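Local coordinates for CCHC-type domain-containing protein (Trypanosoma brucei brucei, PDB 7C45) that is an RNase D that trims guide RNAs, probably as a 3'-5' exonuclease, and carries CCHC zinc knuckles, at residues Y14-V19 and F184-A189; G115-G120 and Y222-A227; E216-Q221 and R245-R250. All coordinates share one frame; numbering follows the deposited sequence.

Interaction 1: Y14-V19 and F184-A189; sequences YPYRVV and FLEYAA
In the RNase H-like exonuclease domain, Y16 and V18 of edge strand 16-19 pack on L185, E186 and A189 of helix 182-202, the helix that also supplies the calcium ligand D191. The strand runs across the helix at 106°, with 9.2 Å between the two short axes. Y16 carries most of the contact. Its ring lies over the helix, and the CB of L185 sits under one face, 3.9 Å from the centroid and offset toward the rim, in a CH-pi contact. The phenol end is the part covered, since Y16 CZ is the ring atom closest to L185 CB, at 3.6 Å. At the edge of the same ring, in its plane, the carboxylate oxygen E186 OE2 comes to 3.6 Å from Y16 CD2, where the slightly positive rim hydrogens would suit a negative oxygen. A bend at chi2 (43°) turns the carboxylate back toward the ring; OE1 makes a salt bridge to R193, and both oxygens have hydrogen bonds outside these segments, so the ring edge is a secondary neighbour. At the root of the side chain, Y16 CB meets A189 CB at 4.0 Å. Two residues on, V18 CG2 touches L185 CD1 at 3.7 Å, so the leucine is shared by both residues. Strand 70-74 pairs with 16-19 by backbone hydrogen bonds, and its L72 touches both Y16 and L185, while helix 22-33 covers V19.

Interaction 2: G115-G120 and Y222-A227; sequences GVKPEG and YVEHYA
K117 and E224 supply the charged part of this contact between the loop 115-120 and the last turn of helix 212-226. The lysine is straight from end to end, with CG anti to the backbone N (chi1 177°) and every later torsion extended, so it spans the gap from the loop to the helix. Its NZ forms a salt bridge with E224 OE2; the modelled 2.4 Å between K117 NZ and E224 OE2 is unusually short, and that length is doubtful. E224 starts out pointing away from the loop, and a bend at chi2 (-65°) brings its carboxylate back to the lysine.

A water forms the second polar link. It accepts from K117 NZ at 3.0 Å and donates to two backbone carbonyls, E224 O and A227 O, both at 2.8 Å. The ammonium is thus gripped by a carboxylate and, through the water, tied to carbonyls at the C-terminal end of the helix, where the helix dipole would favour a positive charge.

The apolar part lies nearer the loop backbone. K117 CG rests on A227 CB at 3.8 Å and lies 4.1 Å from V223 CG1. The same V223 CG1 comes closest to the proline's carbonyl oxygen, 3.7 Å from P118 O, with the ring carbon P118 CD further off at 4.2 Å.

Loop 115-120 joins helix 104-114 to strand 121-123, which pairs in parallel with strand 97-100: a beta-alpha-beta unit of the RNase H-like fold, against which the end of helix 212-226 packs.

Interaction 3: E216-Q221 and R245-R250; sequences ERLTAQ and RAWLER
L218 and W247 mark the nearest backbone approach, 7.2 Å between their CA atoms, of two helical segments whose axes lie 10.4 Å apart and run roughly antiparallel at 145°. They form an antiparallel helix pair joined by the long connection 227-244: the last long helix, 212-226, is followed by the short helix 245-251, beyond which the chain goes on to the zinc knuckles. W247 is the central side chain. Q221, with CG anti to its own backbone N (chi1 -177°), stands its methylene squarely above the six-membered ring of the indole: CG is 3.4 Å from the centroid of that ring and 7° off its normal, a close CH-pi contact. A bend at chi2 leaves the amide on the same side of the ring, OE1 just beyond the rim at 4.0 Å from W247 CZ2 and NE2 lifted away from the plane. The amide nitrogen NE2 is held by a hydrogen bond to the hydroxyl of Y251, while the guanidinium NH2 of R250 stays 4.1 Å from Q221 NE2, a loose approach of two donors at the exposed margin.

The other half of the contact is aliphatic. L218 straddles two partners with its fork: CD1 presses against the first carbon of the tryptophan side chain, 3.7 Å from W247 CB, and CD2 reaches L248. Helix 124-136 also packs here, V126 touching L218 and W133 touching L248. The leucines themselves meet methyl to methyl, with L218 CD2 4.1 Å from L248 CD2.

Interactions 2 and 3 share helix 212-226, their centres about 14 Å apart; they touch where Y222 sets its ring edge-to-face with W247, Y222 CE1 lying 3.6 Å from W247 CZ3. Interaction 1 is separate, its centre about 25 Å from that of interaction 2 and about 32 Å from that of interaction 3, at the end of the sheet formed by strand 16-19. Along the chain interactions 1 and 2 interleave, as do 2 and 3, whereas 1 closes before 3 opens. Helix 182-202 and the next helix, 212-226, meet different parts of the protein: the first packs on an edge strand of the exonuclease domain, the second bridges that domain to helix 245-251, which precedes the zinc knuckles.

Interaction 1: Y14-V19 and F184-A189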
loop_
_atom_site.group_PDB
_atom_site.type_symbol
_atom_site.label_atom_id
_atom_site.label_comp_id
_atom_site.label_asym_id
_atom_site.label_seq_id
_atom_site.Cartn_x
_atom_site.Cartn_y
_atom_site.Cartn_z
ATOM N N TYR A 14 1.451 17.542 1.413
ATOM C CA TYR A 14 0.149 17.690 0.773
ATOM C C TYR A 14 -0.946 17.787 1.834
ATOM O O TYR A 14 -1.070 16.880 2.670
ATOM C CB TYR A 14 -0.172 16.525 -0.148
ATOM C CG TYR A 14 0.580 16.434 -1.463
ATOM C CD1 TYR A 14 1.557 17.365 -1.824
ATOM C CD2 TYR A 14 0.308 15.400 -2.346
ATOM C CE1 TYR A 14 2.225 17.259 -3.040
ATOM C CE2 TYR A 14 0.961 15.286 -3.543
ATOM C CZ TYR A 14 1.926 16.220 -3.892
ATOM O OH TYR A 14 2.556 16.082 -5.107
ATOM N N PRO A 15 -1.736 18.852 1.850
ATOM C CA PRO A 15 -2.855 18.912 2.789
ATOM C C PRO A 15 -3.966 17.973 2.353
ATOM O O PRO A 15 -4.077 17.608 1.190
ATOM C CB PRO A 15 -3.309 20.375 2.714
ATOM C CG PRO A 15 -2.732 20.919 1.446
ATOM C CD PRO A 15 -1.756 19.947 0.865
ATOM N N TYR A 16 -4.786 17.573 3.309
ATOM C CA TYR A 16 -6.002 16.856 2.957
ATOM C C TYR A 16 -7.161 17.827 2.740
ATOM O O TYR A 16 -7.188 18.947 3.267
ATOM C CB TYR A 16 -6.391 15.832 4.028
ATOM C CG TYR A 16 -6.810 16.392 5.362
ATOM C CD1 TYR A 16 -8.081 16.924 5.544
ATOM C CD2 TYR A 16 -5.964 16.350 6.456
ATOM C CE1 TYR A 16 -8.475 17.454 6.766
ATOM C CE2 TYR A 16 -6.350 16.873 7.680
ATOM C CZ TYR A 16 -7.609 17.407 7.832
ATOM O OH TYR A 16 -8.004 17.923 9.040
ATOM N N ARG A 17 -8.139 17.356 1.981
ATOM C CA ARG A 17 -9.363 18.094 1.695
ATOM C C ARG A 17 -10.526 17.127 1.806
ATOM O O ARG A 17 -10.583 16.166 1.044
ATOM C CB ARG A 17 -9.328 18.692 0.297
ATOM C CG ARG A 17 -10.416 19.684 0.022
ATOM C CD ARG A 17 -9.885 20.672 -0.997
ATOM N NE ARG A 17 -8.659 21.263 -0.490
ATOM C CZ ARG A 17 -7.679 21.740 -1.251
ATOM N NH1 ARG A 17 -6.596 22.257 -0.676
ATOM N NH2 ARG A 17 -7.767 21.683 -2.580
ATOM N N VAL A 18 -11.440 17.388 2.745
ATOM C CA VAL A 18 -12.607 16.528 2.926
ATOM C C VAL A 18 -13.581 16.750 1.780
ATOM O O VAL A 18 -13.967 17.886 1.487
ATOM C CB VAL A 18 -13.290 16.812 4.273
ATOM C CG1 VAL A 18 -14.589 15.994 4.384
ATOM C CG2 VAL A 18 -12.358 16.511 5.418
ATOM N N VAL A 19 -13.998 15.676 1.143
ATOM C CA VAL A 19 -14.931 15.755 0.026
ATOM C C VAL A 19 -16.253 15.183 0.528
ATOM O O VAL A 19 -16.443 13.964 0.574
ATOM C CB VAL A 19 -14.401 15.022 -1.215
ATOM C CG1 VAL A 19 -15.421 15.055 -2.347
ATOM C CG2 VAL A 19 -13.082 15.681 -1.665
ATOM N N PHE A 184 -8.298 12.306 13.108
ATOM C CA PHE A 184 -8.788 11.170 12.331
ATOM C C PHE A 184 -8.585 11.408 10.839
ATOM O O PHE A 184 -8.158 10.511 10.108
ATOM C CB PHE A 184 -10.272 10.935 12.628
ATOM C CG PHE A 184 -10.541 10.199 13.904
ATOM C CD1 PHE A 184 -10.321 10.789 15.133
ATOM C CD2 PHE A 184 -11.068 8.923 13.869
ATOM C CE1 PHE A 184 -10.586 10.102 16.303
ATOM C CE2 PHE A 184 -11.349 8.240 15.037
ATOM C CZ PHE A 184 -11.102 8.827 16.252
ATOM N N LEU A 185 -8.893 12.614 10.367
ATOM C CA LEU A 185 -8.708 12.918 8.954
ATOM C C LEU A 185 -7.247 12.795 8.548
ATOM O O LEU A 185 -6.928 12.236 7.491
ATOM C CB LEU A 185 -9.243 14.324 8.672
ATOM C CG LEU A 185 -10.753 14.410 8.936
ATOM C CD1 LEU A 185 -11.254 15.866 8.860
ATOM C CD2 LEU A 185 -11.507 13.540 7.951
ATOM N N GLU A 186 -6.347 13.335 9.363
ATOM C CA GLU A 186 -4.926 13.269 9.041
ATOM C C GLU A 186 -4.435 11.833 9.070
ATOM O O GLU A 186 -3.640 11.416 8.215
ATOM C CB GLU A 186 -4.134 14.135 10.021
ATOM C CG GLU A 186 -2.613 14.168 9.786
ATOM C CD GLU A 186 -2.201 14.305 8.318
ATOM O OE1 GLU A 186 -1.292 13.557 7.887
ATOM O OE2 GLU A 186 -2.789 15.134 7.600
ATOM N N TYR A 187 -4.894 11.074 10.059
ATOM C CA TYR A 187 -4.615 9.647 10.082
ATOM C C TYR A 187 -5.056 9.002 8.778
ATOM O O TYR A 187 -4.273 8.325 8.123
ATOM C CB TYR A 187 -5.305 8.988 11.266
ATOM C CG TYR A 187 -4.974 7.524 11.375
ATOM C CD1 TYR A 187 -5.733 6.570 10.705
ATOM C CD2 TYR A 187 -3.903 7.087 12.153
ATOM C CE1 TYR A 187 -5.438 5.231 10.804
ATOM C CE2 TYR A 187 -3.604 5.746 12.256
ATOM C CZ TYR A 187 -4.376 4.825 11.576
ATOM O OH TYR A 187 -4.097 3.483 11.667
ATOM N N ALA A 188 -6.306 9.244 8.368
ATOM C CA ALA A 188 -6.784 8.687 7.111
ATOM C C ALA A 188 -5.977 9.181 5.921
ATOM O O ALA A 188 -5.879 8.480 4.916
ATOM C CB ALA A 188 -8.267 9.021 6.903
ATOM N N ALA A 189 -5.413 10.386 5.998
ATOM C CA ALA A 189 -4.719 10.934 4.837
ATOM C C ALA A 189 -3.333 10.342 4.629
ATOM O O ALA A 189 -2.810 10.421 3.522
ATOM C CB ALA A 189 -4.573 12.450 4.966
#

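Interaction 2: G115-G120 and Y222-A227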
loop_
_atom_site.group_PDB
_atom_site.type_symbol
_atom_site.label_atom_id
_atom_site.label_comp_id
_atom_site.label_asym_id
_atom_site.label_seq_id
_atom_site.Cartn_x
_atom_site.Cartn_y
_atom_site.Cartn_z
ATOM N N GLY A 115 -20.067 -1.798 -6.080
ATOM C CA GLY A 115 -20.287 -2.363 -7.395
ATOM C C GLY A 115 -19.281 -1.928 -8.433
ATOM O O GLY A 115 -19.597 -1.883 -9.615
ATOM N N VAL A 116 -18.066 -1.605 -8.016
ATOM C CA VAL A 116 -17.027 -1.112 -8.902
ATOM C C VAL A 116 -15.849 -2.075 -8.846
ATOM O O VAL A 116 -15.489 -2.570 -7.776
ATOM C CB VAL A 116 -16.606 0.323 -8.523
ATOM C CG1 VAL A 116 -17.757 1.300 -8.760
ATOM C CG2 VAL A 116 -16.202 0.387 -7.087
ATOM N N LYS A 117 -15.281 -2.354 -10.009
ATOM C CA LYS A 117 -14.079 -3.168 -10.151
ATOM C C LYS A 117 -12.997 -2.331 -10.823
ATOM O O LYS A 117 -13.107 -2.044 -12.032
ATOM C CB LYS A 117 -14.394 -4.416 -10.970
ATOM C CG LYS A 117 -13.188 -5.311 -11.247
ATOM C CD LYS A 117 -13.616 -6.547 -11.997
ATOM C CE LYS A 117 -12.428 -7.438 -12.281
ATOM N NZ LYS A 117 -12.819 -8.702 -12.969
ATOM N N PRO A 118 -11.955 -1.914 -10.103
ATOM C CA PRO A 118 -10.945 -1.046 -10.705
ATOM C C PRO A 118 -10.133 -1.768 -11.763
ATOM O O PRO A 118 -9.976 -2.990 -11.743
ATOM C CB PRO A 118 -10.065 -0.653 -9.510
ATOM C CG PRO A 118 -10.152 -1.816 -8.601
ATOM C CD PRO A 118 -11.554 -2.374 -8.757
ATOM N N GLU A 119 -9.602 -1.004 -12.706
ATOM C CA GLU A 119 -8.750 -1.571 -13.741
ATOM C C GLU A 119 -7.525 -0.697 -13.899
ATOM O O GLU A 119 -7.616 0.515 -13.721
ATOM C CB GLU A 119 -9.497 -1.704 -15.054
ATOM C CG GLU A 119 -10.785 -2.481 -14.893
ATOM C CD GLU A 119 -11.609 -2.533 -16.156
ATOM O OE1 GLU A 119 -12.832 -2.736 -16.042
ATOM O OE2 GLU A 119 -11.026 -2.388 -17.248
ATOM N N GLY A 120 -6.379 -1.320 -14.191
ATOM C CA GLY A 120 -5.112 -0.612 -14.199
ATOM C C GLY A 120 -4.570 -0.440 -12.797
ATOM O O GLY A 120 -4.275 0.670 -12.369
ATOM N N TYR A 222 -5.012 -10.455 -8.478
ATOM C CA TYR A 222 -5.619 -10.196 -7.171
ATOM C C TYR A 222 -6.961 -9.496 -7.315
ATOM O O TYR A 222 -7.917 -9.809 -6.585
ATOM C CB TYR A 222 -4.672 -9.376 -6.301
ATOM C CG TYR A 222 -3.699 -10.261 -5.591
ATOM C CD1 TYR A 222 -4.094 -10.997 -4.486
ATOM C CD2 TYR A 222 -2.394 -10.383 -6.036
ATOM C CE1 TYR A 222 -3.215 -11.857 -3.852
ATOM C CE2 TYR A 222 -1.499 -11.240 -5.403
ATOM C CZ TYR A 222 -1.911 -11.971 -4.307
ATOM O OH TYR A 222 -1.041 -12.837 -3.670
ATOM N N VAL A 223 -7.058 -8.547 -8.251
ATOM C CA VAL A 223 -8.338 -7.862 -8.438
ATOM C C VAL A 223 -9.381 -8.833 -8.990
ATOM O O VAL A 223 -10.545 -8.799 -8.596
ATOM C CB VAL A 223 -8.170 -6.613 -9.328
ATOM C CG1 VAL A 223 -9.527 -5.943 -9.579
ATOM C CG2 VAL A 223 -7.242 -5.606 -8.652
ATOM N N GLU A 224 -8.980 -9.726 -9.899
ATOM C CA GLU A 224 -9.919 -10.735 -10.387
ATOM C C GLU A 224 -10.416 -11.617 -9.254
ATOM O O GLU A 224 -11.578 -12.032 -9.236
ATOM C CB GLU A 224 -9.253 -11.596 -11.456
ATOM C CG GLU A 224 -9.050 -10.898 -12.783
ATOM C CD GLU A 224 -10.364 -10.551 -13.452
ATOM O OE1 GLU A 224 -11.177 -11.475 -13.692
ATOM O OE2 GLU A 224 -10.582 -9.350 -13.720
ATOM N N HIS A 225 -9.535 -11.948 -8.321
ATOM C CA HIS A 225 -9.889 -12.854 -7.234
ATOM C C HIS A 225 -10.817 -12.176 -6.226
ATOM O O HIS A 225 -11.772 -12.796 -5.738
ATOM C CB HIS A 225 -8.613 -13.341 -6.552
ATOM C CG HIS A 225 -8.816 -14.507 -5.637
ATOM N ND1 HIS A 225 -9.324 -14.378 -4.362
ATOM C CD2 HIS A 225 -8.581 -15.828 -5.820
ATOM C CE1 HIS A 225 -9.385 -15.571 -3.798
ATOM N NE2 HIS A 225 -8.950 -16.466 -4.664
ATOM N N TYR A 226 -10.572 -10.893 -5.925
ATOM C CA TYR A 226 -11.218 -10.231 -4.795
ATOM C C TYR A 226 -12.379 -9.336 -5.195
ATOM O O TYR A 226 -13.178 -8.974 -4.333
ATOM C CB TYR A 226 -10.168 -9.430 -3.991
ATOM C CG TYR A 226 -9.380 -10.351 -3.101
ATOM C CD1 TYR A 226 -8.240 -10.980 -3.577
ATOM C CD2 TYR A 226 -9.830 -10.675 -1.823
ATOM C CE1 TYR A 226 -7.525 -11.878 -2.776
ATOM C CE2 TYR A 226 -9.127 -11.575 -1.009
ATOM C CZ TYR A 226 -7.977 -12.182 -1.494
ATOM O OH TYR A 226 -7.279 -13.080 -0.702
ATOM N N ALA A 227 -12.509 -8.996 -6.472
ATOM C CA ALA A 227 -13.592 -8.136 -6.954
ATOM C C ALA A 227 -14.600 -9.000 -7.707
ATOM O O ALA A 227 -14.651 -8.991 -8.933
ATOM C CB ALA A 227 -13.049 -7.022 -7.838
HETATM O O HOH W 1 -13.405 -10.711 -10.831
#

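Interaction 3: E216-Q221 and R245-R250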
loop_
_atom_site.group_PDB
_atom_site.type_symbol
_atom_site.label_atom_id
_atom_site.label_comp_id
_atom_site.label_asym_id
_atom_site.label_seq_id
_atom_site.Cartn_x
_atom_site.Cartn_y
_atom_site.Cartn_z
ATOM N N GLU A 216 1.975 -5.479 -12.432
ATOM C CA GLU A 216 0.629 -5.069 -12.830
ATOM C C GLU A 216 -0.229 -6.291 -13.116
ATOM O O GLU A 216 -1.393 -6.354 -12.704
ATOM C CB GLU A 216 0.685 -4.157 -14.064
ATOM C CG GLU A 216 1.079 -2.714 -13.788
ATOM C CD GLU A 216 1.135 -1.867 -15.069
ATOM O OE1 GLU A 216 1.419 -2.419 -16.133
ATOM O OE2 GLU A 216 0.846 -0.664 -14.998
ATOM N N ARG A 217 0.338 -7.274 -13.825
ATOM C CA ARG A 217 -0.401 -8.491 -14.144
ATOM C C ARG A 217 -0.704 -9.284 -12.880
ATOM O O ARG A 217 -1.817 -9.807 -12.709
ATOM C CB ARG A 217 0.384 -9.337 -15.153
ATOM C CG ARG A 217 0.515 -8.682 -16.529
ATOM C CD ARG A 217 -0.844 -8.408 -17.141
ATOM N NE ARG A 217 -1.363 -7.094 -16.762
ATOM C CZ ARG A 217 -2.648 -6.809 -16.555
ATOM N NH1 ARG A 217 -3.003 -5.576 -16.214
ATOM N NH2 ARG A 217 -3.579 -7.749 -16.679
ATOM N N LEU A 218 0.259 -9.347 -11.971
ATOM C CA LEU A 218 0.024 -10.052 -10.718
ATOM C C LEU A 218 -1.046 -9.343 -9.900
ATOM O O LEU A 218 -1.958 -9.983 -9.355
ATOM C CB LEU A 218 1.335 -10.170 -9.945
ATOM C CG LEU A 218 1.296 -10.750 -8.530
ATOM C CD1 LEU A 218 0.643 -12.150 -8.487
ATOM C CD2 LEU A 218 2.713 -10.813 -7.971
ATOM N N THR A 219 -0.984 -8.013 -9.846
ATOM C CA THR A 219 -2.052 -7.279 -9.177
ATOM C C THR A 219 -3.403 -7.517 -9.853
ATOM O O THR A 219 -4.432 -7.624 -9.172
ATOM C CB THR A 219 -1.730 -5.789 -9.146
ATOM O OG1 THR A 219 -0.434 -5.582 -8.567
ATOM C CG2 THR A 219 -2.757 -5.058 -8.326
ATOM N N ALA A 220 -3.436 -7.556 -11.192
ATOM C CA ALA A 220 -4.707 -7.797 -11.872
ATOM C C ALA A 220 -5.303 -9.133 -11.459
ATOM O O ALA A 220 -6.526 -9.263 -11.374
ATOM C CB ALA A 220 -4.543 -7.759 -13.382
ATOM N N GLN A 221 -4.454 -10.131 -11.208
ATOM C CA GLN A 221 -4.949 -11.413 -10.721
ATOM C C GLN A 221 -5.611 -11.257 -9.355
ATOM O O GLN A 221 -6.629 -11.892 -9.077
ATOM C CB GLN A 221 -3.796 -12.414 -10.640
ATOM C CG GLN A 221 -4.200 -13.826 -10.219
ATOM C CD GLN A 221 -5.247 -14.415 -11.142
ATOM O OE1 GLN A 221 -6.411 -14.558 -10.763
ATOM N NE2 GLN A 221 -4.845 -14.739 -12.367
ATOM N N ARG A 245 2.836 -18.284 -3.352
ATOM C CA ARG A 245 4.071 -18.610 -4.083
ATOM C C ARG A 245 3.798 -19.029 -5.520
ATOM O O ARG A 245 4.581 -18.707 -6.421
ATOM C CB ARG A 245 4.864 -19.714 -3.375
ATOM C CG ARG A 245 5.353 -19.339 -2.014
ATOM C CD ARG A 245 6.404 -20.322 -1.517
ATOM N NE ARG A 245 6.878 -19.920 -0.208
ATOM C CZ ARG A 245 6.196 -20.122 0.914
ATOM N NH1 ARG A 245 6.690 -19.714 2.077
ATOM N NH2 ARG A 245 5.024 -20.740 0.882
ATOM N N ALA A 246 2.709 -19.765 -5.762
ATOM C CA ALA A 246 2.431 -20.176 -7.132
ATOM C C ALA A 246 2.205 -18.967 -8.039
ATOM O O ALA A 246 2.665 -18.950 -9.184
ATOM C CB ALA A 246 1.231 -21.119 -7.172
ATOM N N TRP A 247 1.498 -17.942 -7.549
ATOM C CA TRP A 247 1.330 -16.743 -8.370
ATOM C C TRP A 247 2.663 -16.029 -8.583
ATOM O O TRP A 247 2.918 -15.501 -9.666
ATOM C CB TRP A 247 0.313 -15.795 -7.744
ATOM C CG TRP A 247 -1.079 -16.300 -7.856
ATOM C CD1 TRP A 247 -1.487 -17.507 -8.364
ATOM C CD2 TRP A 247 -2.260 -15.599 -7.486
ATOM N NE1 TRP A 247 -2.857 -17.603 -8.297
ATOM C CE2 TRP A 247 -3.351 -16.448 -7.771
ATOM C CE3 TRP A 247 -2.498 -14.347 -6.933
ATOM C CZ2 TRP A 247 -4.666 -16.066 -7.517
ATOM C CZ3 TRP A 247 -3.807 -13.982 -6.676
ATOM C CH2 TRP A 247 -4.869 -14.840 -6.961
ATOM N N LEU A 248 3.518 -15.991 -7.565
ATOM C CA LEU A 248 4.842 -15.393 -7.735
ATOM C C LEU A 248 5.633 -16.137 -8.803
ATOM O O LEU A 248 6.240 -15.521 -9.693
ATOM C CB LEU A 248 5.590 -15.400 -6.404
ATOM C CG LEU A 248 5.130 -14.327 -5.403
ATOM C CD1 LEU A 248 5.654 -14.577 -4.014
ATOM C CD2 LEU A 248 5.555 -12.954 -5.845
ATOM N N GLU A 249 5.637 -17.470 -8.721
ATOM C CA GLU A 249 6.331 -18.262 -9.735
ATOM C C GLU A 249 5.809 -17.938 -11.129
ATOM O O GLU A 249 6.592 -17.816 -12.078
ATOM C CB GLU A 249 6.191 -19.762 -9.443
ATOM C CG GLU A 249 6.757 -20.225 -8.099
ATOM C CD GLU A 249 8.167 -20.817 -8.196
ATOM O OE1 GLU A 249 8.861 -20.539 -9.199
ATOM O OE2 GLU A 249 8.573 -21.544 -7.261
ATOM N N ARG A 250 4.491 -17.761 -11.264
ATOM C CA ARG A 250 3.887 -17.550 -12.574
ATOM C C ARG A 250 4.176 -16.154 -13.123
ATOM O O ARG A 250 4.604 -16.003 -14.272
ATOM C CB ARG A 250 2.382 -17.783 -12.483
ATOM C CG ARG A 250 1.614 -17.355 -13.704
ATOM C CD ARG A 250 0.149 -17.702 -13.477
ATOM N NE ARG A 250 -0.706 -17.267 -14.569
ATOM C CZ ARG A 250 -2.026 -17.392 -14.563
ATOM N NH1 ARG A 250 -2.739 -16.970 -15.597
ATOM N NH2 ARG A 250 -2.630 -17.931 -13.512
#